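Local coordinates for protein peptide methionine sulfoxide reductase MsrA (Treponema denticola ATCC 35405, PDB 5FA9) that is a two-domain MsrA-MsrB fusion that probably repairs oxidised proteins by reducing methionine sulfoxide back to methionine at the expense of thioredoxin, at residues Lys26-Gly31 with His139-Gln144. The protein carries 2 engineered substitutions. Numbering follows the deposited sequence.
Sequences KETDTG and HQDYLQ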
loop_
_atom_site.group_PDB
_atom_site.type_symbol
_atom_site.label_atom_id
_atom_site.label_comp_id
_atom_site.label_asym_id
_atom_site.label_seq_id
_atom_site.Cartn_x
_atom_site.Cartn_y
_atom_site.Cartn_z
ATOM N N LYS B 26 5.479 -6.964 0.716
ATOM C CA LYS B 26 5.343 -6.537 2.103
ATOM C C LYS B 26 4.303 -7.352 2.865
ATOM O O LYS B 26 4.355 -7.441 4.092
ATOM C CB LYS B 26 4.989 -5.050 2.164
ATOM C CG LYS B 26 5.875 -4.170 1.297
ATOM C CD LYS B 26 6.165 -2.842 1.974
ATOM C CE LYS B 26 7.202 -3.004 3.075
ATOM N NZ LYS B 26 7.298 -1.792 3.934
ATOM N N GLU B 27 3.362 -7.947 2.138
ATOM C CA GLU B 27 2.299 -8.725 2.764
ATOM C C GLU B 27 1.624 -9.668 1.773
ATOM O O GLU B 27 1.336 -9.290 0.637
ATOM C CB GLU B 27 1.258 -7.789 3.389
ATOM C CG GLU B 27 -0.023 -8.476 3.841
ATOM C CD GLU B 27 -0.968 -7.532 4.560
ATOM O OE1 GLU B 27 -0.494 -6.737 5.397
ATOM O OE2 GLU B 27 -2.186 -7.582 4.288
ATOM N N THR B 28 1.380 -10.901 2.210
ATOM C CA THR B 28 0.645 -11.873 1.409
ATOM C C THR B 28 -0.532 -12.441 2.194
ATOM O O THR B 28 -0.428 -12.684 3.397
ATOM C CB THR B 28 1.547 -13.034 0.948
ATOM O OG1 THR B 28 2.146 -13.662 2.089
ATOM C CG2 THR B 28 2.640 -12.528 0.021
ATOM N N ASP B 29 -1.651 -12.650 1.507
ATOM C CA ASP B 29 -2.833 -13.241 2.124
ATOM C C ASP B 29 -3.527 -14.188 1.152
ATOM O O ASP B 29 -3.740 -13.848 -0.010
ATOM C CB ASP B 29 -3.815 -12.157 2.576
ATOM C CG ASP B 29 -3.200 -11.185 3.560
ATOM O OD1 ASP B 29 -2.900 -11.597 4.700
ATOM O OD2 ASP B 29 -3.018 -10.007 3.190
ATOM N N THR B 30 -3.885 -15.371 1.637
ATOM C CA THR B 30 -4.595 -16.344 0.817
ATOM C C THR B 30 -6.100 -16.158 0.956
ATOM O O THR B 30 -6.593 -15.814 2.031
ATOM C CB THR B 30 -4.219 -17.785 1.197
ATOM O OG1 THR B 30 -4.491 -18.003 2.587
ATOM C CG2 THR B 30 -2.745 -18.034 0.932
ATOM N N GLY B 31 -6.827 -16.383 -0.132
ATOM C CA GLY B 31 -8.265 -16.194 -0.122
ATOM C C GLY B 31 -8.973 -16.715 -1.358
ATOM O O GLY B 31 -8.385 -17.419 -2.180
ATOM N N HIS B 139 -5.044 -21.430 6.771
ATOM C CA HIS B 139 -4.514 -21.359 5.413
ATOM C C HIS B 139 -3.512 -20.222 5.221
ATOM O O HIS B 139 -2.904 -20.098 4.157
ATOM C CB HIS B 139 -5.657 -21.205 4.409
ATOM C CG HIS B 139 -6.592 -22.375 4.376
ATOM N ND1 HIS B 139 -6.170 -23.657 4.096
ATOM C CD2 HIS B 139 -7.928 -22.455 4.585
ATOM C CE1 HIS B 139 -7.206 -24.476 4.134
ATOM N NE2 HIS B 139 -8.284 -23.772 4.429
ATOM N N GLN B 140 -3.338 -19.394 6.246
ATOM C CA GLN B 140 -2.416 -18.264 6.163
ATOM C C GLN B 140 -1.006 -18.681 6.562
ATOM O O GLN B 140 -0.785 -19.142 7.683
ATOM C CB GLN B 140 -2.898 -17.110 7.043
ATOM C CG GLN B 140 -4.279 -16.589 6.675
ATOM C CD GLN B 140 -4.322 -15.972 5.289
ATOM O OE1 GLN B 140 -3.309 -15.499 4.773
ATOM N NE2 GLN B 140 -5.500 -15.977 4.677
ATOM N N ASP B 141 -0.061 -18.502 5.640
ATOM C CA ASP B 141 1.308 -18.988 5.808
ATOM C C ASP B 141 1.305 -20.465 6.185
ATOM O O ASP B 141 1.963 -20.878 7.142
ATOM C CB ASP B 141 2.059 -18.164 6.858
ATOM C CG ASP B 141 2.612 -16.869 6.294
ATOM O OD1 ASP B 141 2.871 -16.816 5.073
ATOM O OD2 ASP B 141 2.787 -15.907 7.069
ATOM N N TYR B 142 0.549 -21.247 5.421
ATOM C CA TYR B 142 0.369 -22.671 5.679
ATOM C C TYR B 142 1.692 -23.427 5.658
ATOM O O TYR B 142 1.992 -24.195 6.573
ATOM C CB TYR B 142 -0.598 -23.268 4.651
ATOM C CG TYR B 142 -0.805 -24.761 4.771
ATOM C CD1 TYR B 142 -1.767 -25.283 5.625
ATOM C CD2 TYR B 142 -0.052 -25.650 4.013
ATOM C CE1 TYR B 142 -1.965 -26.646 5.732
ATOM C CE2 TYR B 142 -0.242 -27.015 4.113
ATOM C CZ TYR B 142 -1.200 -27.508 4.974
ATOM O OH TYR B 142 -1.393 -28.866 5.076
ATOM N N LEU B 143 2.484 -23.203 4.614
ATOM C CA LEU B 143 3.750 -23.906 4.452
ATOM C C LEU B 143 4.780 -23.453 5.481
ATOM O O LEU B 143 5.760 -24.153 5.738
ATOM C CB LEU B 143 4.296 -23.708 3.039
ATOM C CG LEU B 143 3.442 -24.302 1.917
ATOM C CD1 LEU B 143 4.074 -24.034 0.561
ATOM C CD2 LEU B 143 3.237 -25.793 2.135
ATOM N N GLN B 144 4.559 -22.281 6.065
ATOM C CA GLN B 144 5.436 -21.785 7.117
ATOM C C GLN B 144 5.128 -22.493 8.432
ATOM O O GLN B 144 6.033 -22.850 9.186
ATOM C CB GLN B 144 5.290 -20.271 7.276
ATOM C CG GLN B 144 6.542 -19.580 7.795
ATOM C CD GLN B 144 7.676 -19.592 6.788
ATOM O OE1 GLN B 144 7.457 -19.770 5.589
ATOM N NE2 GLN B 144 8.899 -19.403 7.272
#
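Thr30 of the strand segment 26-31 and Gln140 of the loop leading into the short helix 142-145 are the closest backbone pair, their CA atoms 6.1 Å apart. The side-chain amide of Gln140 spans that gap and reads both polar groups of the Thr30 backbone. Its OE1 accepts Thr30 N at 3.2 Å in a fairly straight bond (164° at the hydrogen), the donor coming in from well to the side of the C=O. NE2 donates a hydrogen bond to Thr30 O at 2.9 Å, close to the amide plane, and another to Ala135 O. A bend at chi2 (-64°) turns the Gln140 amide to the edge of the strand, and the paired bonds fix which end of the amide is oxygen. Thr30 OG1 reaches His139 O in a weak hydrogen bond of 3.1 Å. The His139 ring turns from the strand and lines the pocket of the bound dithiane-diol, its ND1 hydrogen-bonded to Trp13 NE1. Engineered Ser11, at the predicted active-site position, also lines this pocket, its side chain about 8 Å from that of His139; the contact thus ties the His139 loop to the sheet. Glu16 of helix 12-19 joins both segments, bonding Thr28 OG1 and Asp141 N. Strand 25-33 runs between antiparallel partners 51-59 and 132-134; Thr30 also pairs through its backbone with Ala135, just past 132-134, so the Gln140 amide adds to the bonding at this edge.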